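Local coordinates for protein oxidoreductase (PDB 3E18) that binds NAD in a Rossmann-fold domain and is probably a dehydrogenase of the GFO/IDH/MocA family, with a substrate not yet established, at residues Asn124-Glu129 with Leu185-Asp190; Leu149-His154 with Val179-Gln184. One frame throughout, in Å; residues are numbered along the deposited sequence.

Both contacts are built on helix 173-188 of the C-terminal domain, their centres about 9 Å apart. Interaction 2 uses the middle of that helix, residues 179-184, against strand 146-154 of the large mixed sheet; interaction 1 uses its last turn, which meets the loop that follows strand 119-122, at the edge of the parallel Rossmann sheet. In sequence, both segments of interaction 2 fall between the two segments of interaction 1. The two are joined directly by the salt bridge from Arg126 to Asp183. The helix thus ties the nucleotide-binding domain to the sheet of the second domain, and Asn124 and His180 both border the nicotinamide end of NAD.

Interaction 1 (Asn124-Glu129 with Leu185-Asp190); sequences NRRWDE and LLFLVD. With NAD (nicotinamide-adenine-dinucleotide), chain E.
Arg126 lays its guanidinium over one face of the Phe187 ring, with the planes only 21° apart and NH1 3.4 Å from Phe187 CD1. This is an offset cation-pi stack: CZ sits 4.4 Å from the centroid of the Phe187 ring, and Arg126 CD makes a CH-pi contact nearer the middle of the same face. An arginine suits the place because its chain, extended from CG to NE, offers methylenes as well as a flat cation to the ring. With CG anti to the backbone N (chi1 179°), the Phe187 ring offers one face to the Arg126 guanidinium. The nitrogens stay available at the guanidinium rim, where NH2 forms a salt bridge with Asp183 and NH1 another with Glu327.

At the cofactor end of the 3-10 turn, the Asn124 amide pairs with the nicotinamide carboxamide: NAD N7N donates to Asn124 OD1 at 3.0 Å, while Asn124 ND2 donates to NAD O7N at 3.3 Å. Arg125 NH1 reaches the syn lone pair of Asp128 OD2 at 2.8 Å, bracing the turn from within. Asp183 and Glu327 probably balance the charge of the buried guanidinium, so the stack combines dispersion with cation-pi attraction and the ring need not compensate the cation alone.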
ATOM      1  N   ASN A 124      21.386  -6.870  12.897  1.00 22.40           N
ATOM      2  CA  ASN A 124      20.990  -8.132  13.501  1.00 24.60           C
ATOM      3  C   ASN A 124      19.681  -8.697  12.938  1.00 26.84           C
ATOM      4  O   ASN A 124      19.435  -9.896  13.029  1.00 26.45           O
ATOM      5  CB  ASN A 124      20.857  -7.975  15.033  1.00 28.23           C
ATOM      6  CG  ASN A 124      19.899  -6.869  15.427  1.00 34.37           C
ATOM      7  OD1 ASN A 124      19.924  -5.795  14.848  1.00 33.60           O
ATOM      8  ND2 ASN A 124      19.061  -7.124  16.436  1.00 38.87           N
ATOM      9  N   ARG A 125      18.845  -7.849  12.338  1.00 28.40           N
ATOM     10  CA  ARG A 125      17.535  -8.331  11.861  1.00 23.97           C
ATOM     11  C   ARG A 125      17.582  -9.069  10.525  1.00 25.58           C
ATOM     12  O   ARG A 125      16.564  -9.586  10.052  1.00 26.72           O
ATOM     13  CB  ARG A 125      16.475  -7.228  11.931  1.00 27.02           C
ATOM     14  CG  ARG A 125      16.174  -6.861  13.394  1.00 28.69           C
ATOM     15  CD  ARG A 125      14.828  -6.203  13.567  1.00 29.08           C
ATOM     16  NE  ARG A 125      14.501  -5.998  14.976  1.00 30.65           N
ATOM     17  CZ  ARG A 125      13.748  -6.807  15.725  1.00 34.35           C
ATOM     18  NH1 ARG A 125      13.209  -7.917  15.224  1.00 32.92           N
ATOM     19  NH2 ARG A 125      13.517  -6.487  16.988  1.00 34.56           N
ATOM     20  N   ARG A 126      18.772  -9.154   9.931  1.00 26.59           N
ATOM     21  CA  ARG A 126      18.993 -10.052   8.800  1.00 24.24           C
ATOM     22  C   ARG A 126      18.854 -11.514   9.226  1.00 27.74           C
ATOM     23  O   ARG A 126      18.597 -12.374   8.400  1.00 27.36           O
ATOM     24  CB  ARG A 126      20.372  -9.845   8.204  1.00 29.50           C
ATOM     25  CG  ARG A 126      20.549  -8.546   7.499  1.00 32.60           C
ATOM     26  CD  ARG A 126      21.873  -8.547   6.783  1.00 17.05           C
ATOM     27  NE  ARG A 126      22.196  -7.225   6.281  1.00 26.46           N
ATOM     28  CZ  ARG A 126      23.148  -6.996   5.381  1.00 28.09           C
ATOM     29  NH1 ARG A 126      23.876  -8.001   4.942  1.00 26.31           N
ATOM     30  NH2 ARG A 126      23.410  -5.763   4.966  1.00 25.69           N
ATOM     31  N   TRP A 127      18.990 -11.771  10.526  1.00 26.02           N
ATOM     32  CA  TRP A 127      18.837 -13.110  11.091  1.00 29.47           C
ATOM     33  C   TRP A 127      17.405 -13.395  11.591  1.00 32.42           C
ATOM     34  O   TRP A 127      17.132 -14.479  12.101  1.00 29.41           O
ATOM     35  CB  TRP A 127      19.861 -13.321  12.223  1.00 25.60           C
ATOM     36  CG  TRP A 127      21.286 -13.604  11.752  1.00 30.10           C
ATOM     37  CD1 TRP A 127      21.887 -14.829  11.657  1.00 31.41           C
ATOM     38  CD2 TRP A 127      22.268 -12.645  11.319  1.00 30.12           C
ATOM     39  NE1 TRP A 127      23.180 -14.698  11.201  1.00 28.49           N
ATOM     40  CE2 TRP A 127      23.445 -13.370  10.990  1.00 31.84           C
ATOM     41  CE3 TRP A 127      22.276 -11.244  11.189  1.00 29.20           C
ATOM     42  CZ2 TRP A 127      24.614 -12.745  10.523  1.00 29.38           C
ATOM     43  CZ3 TRP A 127      23.453 -10.613  10.723  1.00 28.50           C
ATOM     44  CH2 TRP A 127      24.604 -11.371  10.400  1.00 28.14           C
ATOM     45  N   ASP A 128      16.503 -12.425  11.447  1.00 28.43           N
ATOM     46  CA  ASP A 128      15.106 -12.585  11.876  1.00 28.97           C
ATOM     47  C   ASP A 128      14.442 -13.753  11.141  1.00 28.55           C
ATOM     48  O   ASP A 128      14.565 -13.879   9.923  1.00 23.96           O
ATOM     49  CB  ASP A 128      14.311 -11.296  11.652  1.00 29.71           C
ATOM     50  CG  ASP A 128      14.371 -10.336  12.835  1.00 35.49           C
ATOM     51  OD1 ASP A 128      15.119 -10.590  13.808  1.00 31.60           O
ATOM     52  OD2 ASP A 128      13.651  -9.308  12.792  1.00 32.37           O
ATOM     53  N   GLU A 129      13.779 -14.623  11.894  1.00 23.96           N
ATOM     54  CA  GLU A 129      13.180 -15.851  11.353  1.00 30.27           C
ATOM     55  C   GLU A 129      12.107 -15.596  10.277  1.00 25.17           C
ATOM     56  O   GLU A 129      12.108 -16.228   9.213  1.00 28.85           O
ATOM     57  CB  GLU A 129      12.589 -16.681  12.505  1.00 30.72           C
ATOM     58  CG  GLU A 129      12.497 -18.162  12.193  1.00 38.68           C
ATOM     59  CD  GLU A 129      12.109 -19.025  13.395  1.00 43.40           C
ATOM     60  OE1 GLU A 129      12.238 -18.573  14.561  1.00 50.81           O
ATOM     61  OE2 GLU A 129      11.664 -20.171  13.156  1.00 52.38           O
ATOM     62  N   LEU A 185      15.504  -5.644   2.848  1.00 19.12           N
ATOM     63  CA  LEU A 185      15.075  -5.597   1.442  1.00 22.45           C
ATOM     64  C   LEU A 185      16.235  -5.542   0.462  1.00 22.24           C
ATOM     65  O   LEU A 185      16.234  -6.225  -0.585  1.00 26.12           O
ATOM     66  CB  LEU A 185      14.174  -4.370   1.228  1.00 23.74           C
ATOM     67  CG  LEU A 185      13.677  -4.079  -0.193  1.00 26.19           C
ATOM     68  CD1 LEU A 185      12.672  -5.128  -0.671  1.00 23.14           C
ATOM     69  CD2 LEU A 185      13.080  -2.685  -0.237  1.00 26.85           C
ATOM     70  N   LEU A 186      17.211  -4.701   0.776  1.00 25.46           N
ATOM     71  CA  LEU A 186      18.362  -4.501  -0.116  1.00 23.70           C
ATOM     72  C   LEU A 186      19.346  -5.680  -0.049  1.00 26.38           C
ATOM     73  O   LEU A 186      20.048  -6.003  -1.024  1.00 27.66           O
ATOM     74  CB  LEU A 186      19.036  -3.160   0.204  1.00 28.74           C
ATOM     75  CG  LEU A 186      18.780  -2.006  -0.780  1.00 31.18           C
ATOM     76  CD1 LEU A 186      17.310  -1.858  -1.143  1.00 32.43           C
ATOM     77  CD2 LEU A 186      19.352  -0.681  -0.278  1.00 26.36           C
ATOM     78  N   PHE A 187      19.392  -6.318   1.114  1.00 22.04           N
ATOM     79  CA  PHE A 187      20.101  -7.589   1.276  1.00 25.58           C
ATOM     80  C   PHE A 187      19.453  -8.699   0.424  1.00 33.13           C
ATOM     81  O   PHE A 187      20.163  -9.499  -0.193  1.00 31.81           O
ATOM     82  CB  PHE A 187      20.150  -7.969   2.771  1.00 22.07           C
ATOM     83  CG  PHE A 187      20.835  -9.286   3.062  1.00 29.07           C
ATOM     84  CD1 PHE A 187      22.092  -9.579   2.524  1.00 30.39           C
ATOM     85  CD2 PHE A 187      20.230 -10.215   3.913  1.00 30.42           C
ATOM     86  CE1 PHE A 187      22.728 -10.793   2.810  1.00 34.48           C
ATOM     87  CE2 PHE A 187      20.853 -11.440   4.204  1.00 34.15           C
ATOM     88  CZ  PHE A 187      22.108 -11.720   3.652  1.00 30.38           C
ATOM     89  N   LEU A 188      18.118  -8.741   0.379  1.00 30.71           N
ATOM     90  CA  LEU A 188      17.403  -9.770  -0.391  1.00 28.40           C
ATOM     91  C   LEU A 188      17.500  -9.584  -1.911  1.00 31.85           C
ATOM     92  O   LEU A 188      17.818 -10.524  -2.641  1.00 28.72           O
ATOM     93  CB  LEU A 188      15.932  -9.831   0.023  1.00 32.04           C
ATOM     94  CG  LEU A 188      15.114 -11.001  -0.525  1.00 34.77           C
ATOM     95  CD1 LEU A 188      15.708 -12.355  -0.117  1.00 34.14           C
ATOM     96  CD2 LEU A 188      13.665 -10.895  -0.082  1.00 33.23           C
ATOM     97  N   VAL A 189      17.218  -8.366  -2.372  1.00 25.64           N
ATOM     98  CA  VAL A 189      17.078  -8.087  -3.801  1.00 31.50           C
ATOM     99  C   VAL A 189      18.444  -7.750  -4.381  1.00 31.00           C
ATOM    100  O   VAL A 189      19.145  -6.895  -3.851  1.00 34.32           O
ATOM    101  CB  VAL A 189      16.062  -6.936  -4.030  1.00 26.57           C
ATOM    102  CG1 VAL A 189      15.872  -6.657  -5.525  1.00 29.99           C
ATOM    103  CG2 VAL A 189      14.716  -7.277  -3.377  1.00 25.92           C
ATOM    104  N   ASP A 190      18.833  -8.433  -5.451  1.00 37.33           N
ATOM    105  CA  ASP A 190      20.117  -8.176  -6.103  1.00 38.09           C
ATOM    106  C   ASP A 190      19.882  -7.283  -7.306  1.00 40.81           C
ATOM    107  O   ASP A 190      19.986  -7.713  -8.468  1.00 38.23           O
ATOM    108  CB  ASP A 190      20.815  -9.493  -6.490  1.00 43.63           C
ATOM    109  CG  ASP A 190      22.176  -9.278  -7.157  1.00 51.05           C
ATOM    110  OD1 ASP A 190      22.909  -8.328  -6.787  1.00 48.99           O
ATOM    111  OD2 ASP A 190      22.503 -10.066  -8.072  1.00 58.25           O
TER
HETATM  112  PA  NAD E 360      19.910   4.289  25.279  1.00 38.54           P
HETATM  113  O1A NAD E 360      19.106   3.290  26.018  1.00 43.57           O
HETATM  114  O2A NAD E 360      19.476   5.683  25.481  1.00 41.27           O
HETATM  115  O5B NAD E 360      21.464   4.123  25.648  1.00 42.35           O
HETATM  116  C5B NAD E 360      22.494   4.891  25.068  1.00 43.64           C
HETATM  117  C4B NAD E 360      23.627   4.966  26.087  1.00 38.53           C
HETATM  118  O4B NAD E 360      24.759   5.613  25.537  1.00 40.14           O
HETATM  119  C3B NAD E 360      23.206   5.767  27.316  1.00 43.75           C
HETATM  120  O3B NAD E 360      23.451   4.997  28.469  1.00 36.76           O
HETATM  121  C2B NAD E 360      24.097   6.991  27.278  1.00 43.33           C
HETATM  122  O2B NAD E 360      24.442   7.456  28.562  1.00 42.25           O
HETATM  123  C1B NAD E 360      25.301   6.493  26.500  1.00 41.81           C
HETATM  124  N9A NAD E 360      26.051   7.565  25.828  1.00 43.32           N
HETATM  125  C8A NAD E 360      25.550   8.699  25.234  1.00 40.11           C
HETATM  126  N7A NAD E 360      26.584   9.409  24.723  1.00 42.23           N
HETATM  127  C5A NAD E 360      27.733   8.743  24.990  1.00 46.39           C
HETATM  128  C6A NAD E 360      29.066   9.021  24.711  1.00 43.49           C
HETATM  129  N6A NAD E 360      29.367  10.036  23.902  1.00 39.35           N
HETATM  130  N1A NAD E 360      30.047   8.132  25.123  1.00 39.31           N
HETATM  131  C2A NAD E 360      29.713   6.982  25.811  1.00 39.51           C
HETATM  132  N3A NAD E 360      28.388   6.715  26.086  1.00 44.80           N
HETATM  133  C4A NAD E 360      27.414   7.582  25.685  1.00 44.44           C
HETATM  134  O3  NAD E 360      19.866   3.930  23.699  1.00 30.37           O
HETATM  135  PN  NAD E 360      19.596   2.477  23.101  1.00 33.66           P
HETATM  136  O1N NAD E 360      18.135   2.284  22.898  1.00 36.74           O
HETATM  137  O2N NAD E 360      20.394   1.456  23.818  1.00 33.42           O
HETATM  138  O5D NAD E 360      20.220   2.639  21.598  1.00 29.86           O
HETATM  139  C5D NAD E 360      21.577   2.946  21.359  1.00 29.54           C
HETATM  140  C4D NAD E 360      21.947   2.569  19.907  1.00 29.44           C
HETATM  141  O4D NAD E 360      21.546   1.237  19.640  1.00 35.70           O
HETATM  142  C3D NAD E 360      21.245   3.423  18.867  1.00 30.00           C
HETATM  143  O3D NAD E 360      22.097   3.586  17.743  1.00 28.42           O
HETATM  144  C2D NAD E 360      20.052   2.600  18.426  1.00 33.81           C
HETATM  145  O2D NAD E 360      19.738   2.875  17.080  1.00 37.40           O
HETATM  146  C1D NAD E 360      20.586   1.183  18.587  1.00 37.48           C
HETATM  147  N1N NAD E 360      19.563   0.130  18.828  1.00 38.11           N
HETATM  148  C2N NAD E 360      19.559  -0.929  17.965  1.00 40.47           C
HETATM  149  C3N NAD E 360      18.655  -1.977  18.093  1.00 42.63           C
HETATM  150  C7N NAD E 360      18.858  -3.206  17.261  1.00 36.73           C
HETATM  151  O7N NAD E 360      17.849  -4.179  17.227  1.00 44.48           O
HETATM  152  N7N NAD E 360      19.992  -3.373  16.574  1.00 33.66           N
HETATM  153  C4N NAD E 360      17.743  -1.966  19.158  1.00 36.56           C
HETATM  154  C5N NAD E 360      17.757  -0.892  20.053  1.00 34.24           C
HETATM  155  C6N NAD E 360      18.679   0.148  19.882  1.00 38.87           C

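Interaction 2 (Leu149-His154 with Val179-Gln184); sequences LESRVH and VHLLDQ. With NAD (nicotinamide-adenine-dinucleotide), chain E.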
ATOM      1  N   LEU A 149       6.976  -7.052  -2.780  1.00 17.28           N
ATOM      2  CA  LEU A 149       7.070  -7.386  -1.336  1.00 23.09           C
ATOM      3  C   LEU A 149       6.541  -6.276  -0.472  1.00 22.94           C
ATOM      4  O   LEU A 149       6.862  -5.119  -0.677  1.00 23.94           O
ATOM      5  CB  LEU A 149       8.531  -7.652  -0.927  1.00 25.40           C
ATOM      6  CG  LEU A 149       9.302  -8.797  -1.592  1.00 31.24           C
ATOM      7  CD1 LEU A 149       9.940  -8.381  -2.932  1.00 29.34           C
ATOM      8  CD2 LEU A 149      10.365  -9.287  -0.630  1.00 27.99           C
ATOM      9  N   GLU A 150       5.765  -6.606   0.557  1.00 24.51           N
ATOM     10  CA  GLU A 150       5.305  -5.556   1.428  1.00 21.25           C
ATOM     11  C   GLU A 150       5.719  -5.956   2.825  1.00 26.83           C
ATOM     12  O   GLU A 150       5.387  -7.039   3.269  1.00 23.17           O
ATOM     13  CB  GLU A 150       3.783  -5.340   1.325  1.00 27.48           C
ATOM     14  CG  GLU A 150       3.336  -4.891  -0.055  1.00 24.88           C
ATOM     15  CD  GLU A 150       1.845  -4.722  -0.230  1.00 28.92           C
ATOM     16  OE1 GLU A 150       1.070  -4.743   0.763  1.00 26.61           O
ATOM     17  OE2 GLU A 150       1.450  -4.558  -1.401  1.00 27.13           O
ATOM     18  N   SER A 151       6.491  -5.089   3.476  1.00 21.11           N
ATOM     19  CA  SER A 151       7.094  -5.368   4.770  1.00 23.13           C
ATOM     20  C   SER A 151       6.643  -4.280   5.726  1.00 21.20           C
ATOM     21  O   SER A 151       6.907  -3.097   5.493  1.00 23.81           O
ATOM     22  CB  SER A 151       8.617  -5.396   4.598  1.00 22.83           C
ATOM     23  OG  SER A 151       9.301  -5.554   5.830  1.00 28.63           O
ATOM     24  N   ARG A 152       5.951  -4.655   6.805  1.00 23.30           N
ATOM     25  CA  ARG A 152       5.300  -3.673   7.665  1.00 24.27           C
ATOM     26  C   ARG A 152       5.585  -3.975   9.122  1.00 26.42           C
ATOM     27  O   ARG A 152       5.467  -5.104   9.550  1.00 24.11           O
ATOM     28  CB  ARG A 152       3.766  -3.714   7.489  1.00 22.58           C
ATOM     29  CG  ARG A 152       3.228  -3.186   6.161  1.00 25.92           C
ATOM     30  CD  ARG A 152       1.696  -3.286   6.101  1.00 20.02           C
ATOM     31  NE  ARG A 152       1.154  -2.708   4.858  1.00 31.03           N
ATOM     32  CZ  ARG A 152       0.942  -3.375   3.725  1.00 28.51           C
ATOM     33  NH1 ARG A 152       0.453  -2.747   2.662  1.00 30.95           N
ATOM     34  NH2 ARG A 152       1.230  -4.666   3.636  1.00 27.90           N
ATOM     35  N   VAL A 153       5.962  -2.959   9.880  1.00 23.82           N
ATOM     36  CA  VAL A 153       5.986  -3.096  11.333  1.00 27.71           C
ATOM     37  C   VAL A 153       5.018  -2.082  11.916  1.00 24.08           C
ATOM     38  O   VAL A 153       5.276  -0.879  11.897  1.00 28.55           O
ATOM     39  CB  VAL A 153       7.423  -2.945  11.918  1.00 28.07           C
ATOM     40  CG1 VAL A 153       7.382  -3.000  13.445  1.00 26.35           C
ATOM     41  CG2 VAL A 153       8.339  -4.050  11.388  1.00 27.31           C
ATOM     42  N   HIS A 154       3.905  -2.573  12.449  1.00 28.61           N
ATOM     43  CA  HIS A 154       2.854  -1.725  12.987  1.00 27.09           C
ATOM     44  C   HIS A 154       2.728  -1.942  14.486  1.00 30.37           C
ATOM     45  O   HIS A 154       2.948  -3.045  14.982  1.00 31.34           O
ATOM     46  CB  HIS A 154       1.510  -2.092  12.348  1.00 25.54           C
ATOM     47  CG  HIS A 154       1.317  -1.559  10.957  1.00 30.30           C
ATOM     48  ND1 HIS A 154       0.157  -1.771  10.245  1.00 25.91           N
ATOM     49  CD2 HIS A 154       2.112  -0.802  10.163  1.00 26.10           C
ATOM     50  CE1 HIS A 154       0.254  -1.190   9.062  1.00 28.74           C
ATOM     51  NE2 HIS A 154       1.428  -0.591   8.987  1.00 31.42           N
ATOM     52  N   VAL A 179      15.608   1.478   8.919  1.00 26.53           N
ATOM     53  CA  VAL A 179      16.914   0.940   8.563  1.00 27.10           C
ATOM     54  C   VAL A 179      16.929  -0.599   8.592  1.00 23.77           C
ATOM     55  O   VAL A 179      17.473  -1.200   7.693  1.00 24.61           O
ATOM     56  CB  VAL A 179      18.072   1.580   9.406  1.00 30.21           C
ATOM     57  CG1 VAL A 179      17.831   1.391  10.855  1.00 34.19           C
ATOM     58  CG2 VAL A 179      19.432   1.017   9.029  1.00 31.67           C
ATOM     59  N   HIS A 180      16.307  -1.228   9.589  1.00 20.27           N
ATOM     60  CA  HIS A 180      16.188  -2.701   9.602  1.00 21.28           C
ATOM     61  C   HIS A 180      15.440  -3.237   8.387  1.00 24.03           C
ATOM     62  O   HIS A 180      15.884  -4.197   7.752  1.00 26.76           O
ATOM     63  CB  HIS A 180      15.391  -3.166  10.809  1.00 23.38           C
ATOM     64  CG  HIS A 180      16.148  -3.131  12.088  1.00 27.89           C
ATOM     65  ND1 HIS A 180      17.428  -3.629  12.212  1.00 25.57           N
ATOM     66  CD2 HIS A 180      15.778  -2.713  13.323  1.00 30.80           C
ATOM     67  CE1 HIS A 180      17.819  -3.502  13.466  1.00 34.28           C
ATOM     68  NE2 HIS A 180      16.837  -2.951  14.161  1.00 30.00           N
ATOM     69  N   LEU A 181      14.300  -2.622   8.071  1.00 22.39           N
ATOM     70  CA  LEU A 181      13.433  -3.156   7.016  1.00 21.06           C
ATOM     71  C   LEU A 181      14.028  -2.911   5.649  1.00 21.30           C
ATOM     72  O   LEU A 181      13.915  -3.749   4.754  1.00 23.08           O
ATOM     73  CB  LEU A 181      12.043  -2.546   7.093  1.00 18.46           C
ATOM     74  CG  LEU A 181      11.317  -2.730   8.427  1.00 24.81           C
ATOM     75  CD1 LEU A 181       9.932  -2.180   8.281  1.00 25.39           C
ATOM     76  CD2 LEU A 181      11.256  -4.204   8.766  1.00 23.15           C
ATOM     77  N   LEU A 182      14.681  -1.766   5.492  1.00 24.78           N
ATOM     78  CA  LEU A 182      15.274  -1.415   4.198  1.00 24.79           C
ATOM     79  C   LEU A 182      16.535  -2.229   3.937  1.00 24.07           C
ATOM     80  O   LEU A 182      16.880  -2.546   2.772  1.00 28.37           O
ATOM     81  CB  LEU A 182      15.611   0.072   4.162  1.00 25.59           C
ATOM     82  CG  LEU A 182      14.430   1.051   4.218  1.00 23.45           C
ATOM     83  CD1 LEU A 182      14.944   2.429   4.506  1.00 23.79           C
ATOM     84  CD2 LEU A 182      13.552   1.030   2.967  1.00 27.21           C
ATOM     85  N   ASP A 183      17.244  -2.524   5.023  1.00 23.04           N
ATOM     86  CA  ASP A 183      18.446  -3.359   4.961  1.00 25.89           C
ATOM     87  C   ASP A 183      18.110  -4.807   4.585  1.00 24.09           C
ATOM     88  O   ASP A 183      18.762  -5.383   3.700  1.00 26.17           O
ATOM     89  CB  ASP A 183      19.237  -3.294   6.266  1.00 25.51           C
ATOM     90  CG  ASP A 183      20.433  -4.205   6.248  1.00 33.53           C
ATOM     91  OD1 ASP A 183      21.406  -3.921   5.503  1.00 30.89           O
ATOM     92  OD2 ASP A 183      20.365  -5.230   6.946  1.00 27.87           O
ATOM     93  N   GLN A 184      17.085  -5.368   5.233  1.00 27.37           N
ATOM     94  CA  GLN A 184      16.486  -6.655   4.811  1.00 22.61           C
ATOM     95  C   GLN A 184      16.196  -6.672   3.319  1.00 21.61           C
ATOM     96  O   GLN A 184      16.622  -7.575   2.599  1.00 24.12           O
ATOM     97  CB  GLN A 184      15.188  -6.913   5.565  1.00 21.91           C
ATOM     98  CG  GLN A 184      15.402  -7.501   6.974  1.00 20.15           C
ATOM     99  CD  GLN A 184      14.104  -7.671   7.758  1.00 26.78           C
ATOM    100  OE1 GLN A 184      13.028  -7.254   7.329  1.00 28.42           O
ATOM    101  NE2 GLN A 184      14.208  -8.302   8.911  1.00 24.05           N
TER
HETATM  102  PA  NAD E 360      19.910   4.289  25.279  1.00 38.54           P
HETATM  103  O1A NAD E 360      19.106   3.290  26.018  1.00 43.57           O
HETATM  104  O2A NAD E 360      19.476   5.683  25.481  1.00 41.27           O
HETATM  105  O5B NAD E 360      21.464   4.123  25.648  1.00 42.35           O
HETATM  106  C5B NAD E 360      22.494   4.891  25.068  1.00 43.64           C
HETATM  107  C4B NAD E 360      23.627   4.966  26.087  1.00 38.53           C
HETATM  108  O4B NAD E 360      24.759   5.613  25.537  1.00 40.14           O
HETATM  109  C3B NAD E 360      23.206   5.767  27.316  1.00 43.75           C
HETATM  110  O3B NAD E 360      23.451   4.997  28.469  1.00 36.76           O
HETATM  111  C2B NAD E 360      24.097   6.991  27.278  1.00 43.33           C
HETATM  112  O2B NAD E 360      24.442   7.456  28.562  1.00 42.25           O
HETATM  113  C1B NAD E 360      25.301   6.493  26.500  1.00 41.81           C
HETATM  114  N9A NAD E 360      26.051   7.565  25.828  1.00 43.32           N
HETATM  115  C8A NAD E 360      25.550   8.699  25.234  1.00 40.11           C
HETATM  116  N7A NAD E 360      26.584   9.409  24.723  1.00 42.23           N
HETATM  117  C5A NAD E 360      27.733   8.743  24.990  1.00 46.39           C
HETATM  118  C6A NAD E 360      29.066   9.021  24.711  1.00 43.49           C
HETATM  119  N6A NAD E 360      29.367  10.036  23.902  1.00 39.35           N
HETATM  120  N1A NAD E 360      30.047   8.132  25.123  1.00 39.31           N
HETATM  121  C2A NAD E 360      29.713   6.982  25.811  1.00 39.51           C
HETATM  122  N3A NAD E 360      28.388   6.715  26.086  1.00 44.80           N
HETATM  123  C4A NAD E 360      27.414   7.582  25.685  1.00 44.44           C
HETATM  124  O3  NAD E 360      19.866   3.930  23.699  1.00 30.37           O
HETATM  125  PN  NAD E 360      19.596   2.477  23.101  1.00 33.66           P
HETATM  126  O1N NAD E 360      18.135   2.284  22.898  1.00 36.74           O
HETATM  127  O2N NAD E 360      20.394   1.456  23.818  1.00 33.42           O
HETATM  128  O5D NAD E 360      20.220   2.639  21.598  1.00 29.86           O
HETATM  129  C5D NAD E 360      21.577   2.946  21.359  1.00 29.54           C
HETATM  130  C4D NAD E 360      21.947   2.569  19.907  1.00 29.44           C
HETATM  131  O4D NAD E 360      21.546   1.237  19.640  1.00 35.70           O
HETATM  132  C3D NAD E 360      21.245   3.423  18.867  1.00 30.00           C
HETATM  133  O3D NAD E 360      22.097   3.586  17.743  1.00 28.42           O
HETATM  134  C2D NAD E 360      20.052   2.600  18.426  1.00 33.81           C
HETATM  135  O2D NAD E 360      19.738   2.875  17.080  1.00 37.40           O
HETATM  136  C1D NAD E 360      20.586   1.183  18.587  1.00 37.48           C
HETATM  137  N1N NAD E 360      19.563   0.130  18.828  1.00 38.11           N
HETATM  138  C2N NAD E 360      19.559  -0.929  17.965  1.00 40.47           C
HETATM  139  C3N NAD E 360      18.655  -1.977  18.093  1.00 42.63           C
HETATM  140  C7N NAD E 360      18.858  -3.206  17.261  1.00 36.73           C
HETATM  141  O7N NAD E 360      17.849  -4.179  17.227  1.00 44.48           O
HETATM  142  N7N NAD E 360      19.992  -3.373  16.574  1.00 33.66           N
HETATM  143  C4N NAD E 360      17.743  -1.966  19.158  1.00 36.56           C
HETATM  144  C5N NAD E 360      17.757  -0.892  20.053  1.00 34.24           C
HETATM  145  C6N NAD E 360      18.679   0.148  19.882  1.00 38.87           C
HETATM  146  O   HOH W   1      11.996  -5.697   5.028  1.00 27.92           O
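Ser151 and Val153 of strand 149-154 meet Leu181 on a helix packed on one face of the mixed sheet of the GFO/IDH/MocA C-terminal domain, an alpha/beta packing in which strand and helix run nearly antiparallel (162°) with axes 9.6 Å apart. The alternation of the strand sorts its side chains. Glu150, on the face turned from the helix, takes Arg152 end-on: NH1 and NH2 of Arg152 both bond to Glu150 OE1, at 2.8 and 2.9 Å, NH2 using the anti lone pair and NH1 coming from above the carboxylate plane. This pair lies near the second subunit, whose Leu236 packs on both residues.

Ser151 points at the helix, and its small side chain lets OG come within 3.8 Å of Leu181 CD2; OG also bonds to Arg238. After Arg152, Val153 again faces the helix, its branched side chain bringing CG2 to 3.9 Å from Leu181 CD2. Leu181 suits the seam because its fork spans both neighbours, CD2 meeting Ser151 and Val153 while CD1 also approaches Val153. On another side of the helix, His180 sets the edge of its ring by the nicotinamide carboxamide. One water joins strand to helix: it accepts from Ser151 OG at 2.8 Å and donates to Leu181 O at 2.7 Å and, at 3.0 Å, to OE1 of Gln184, whose NE2 bonds to Arg125 O.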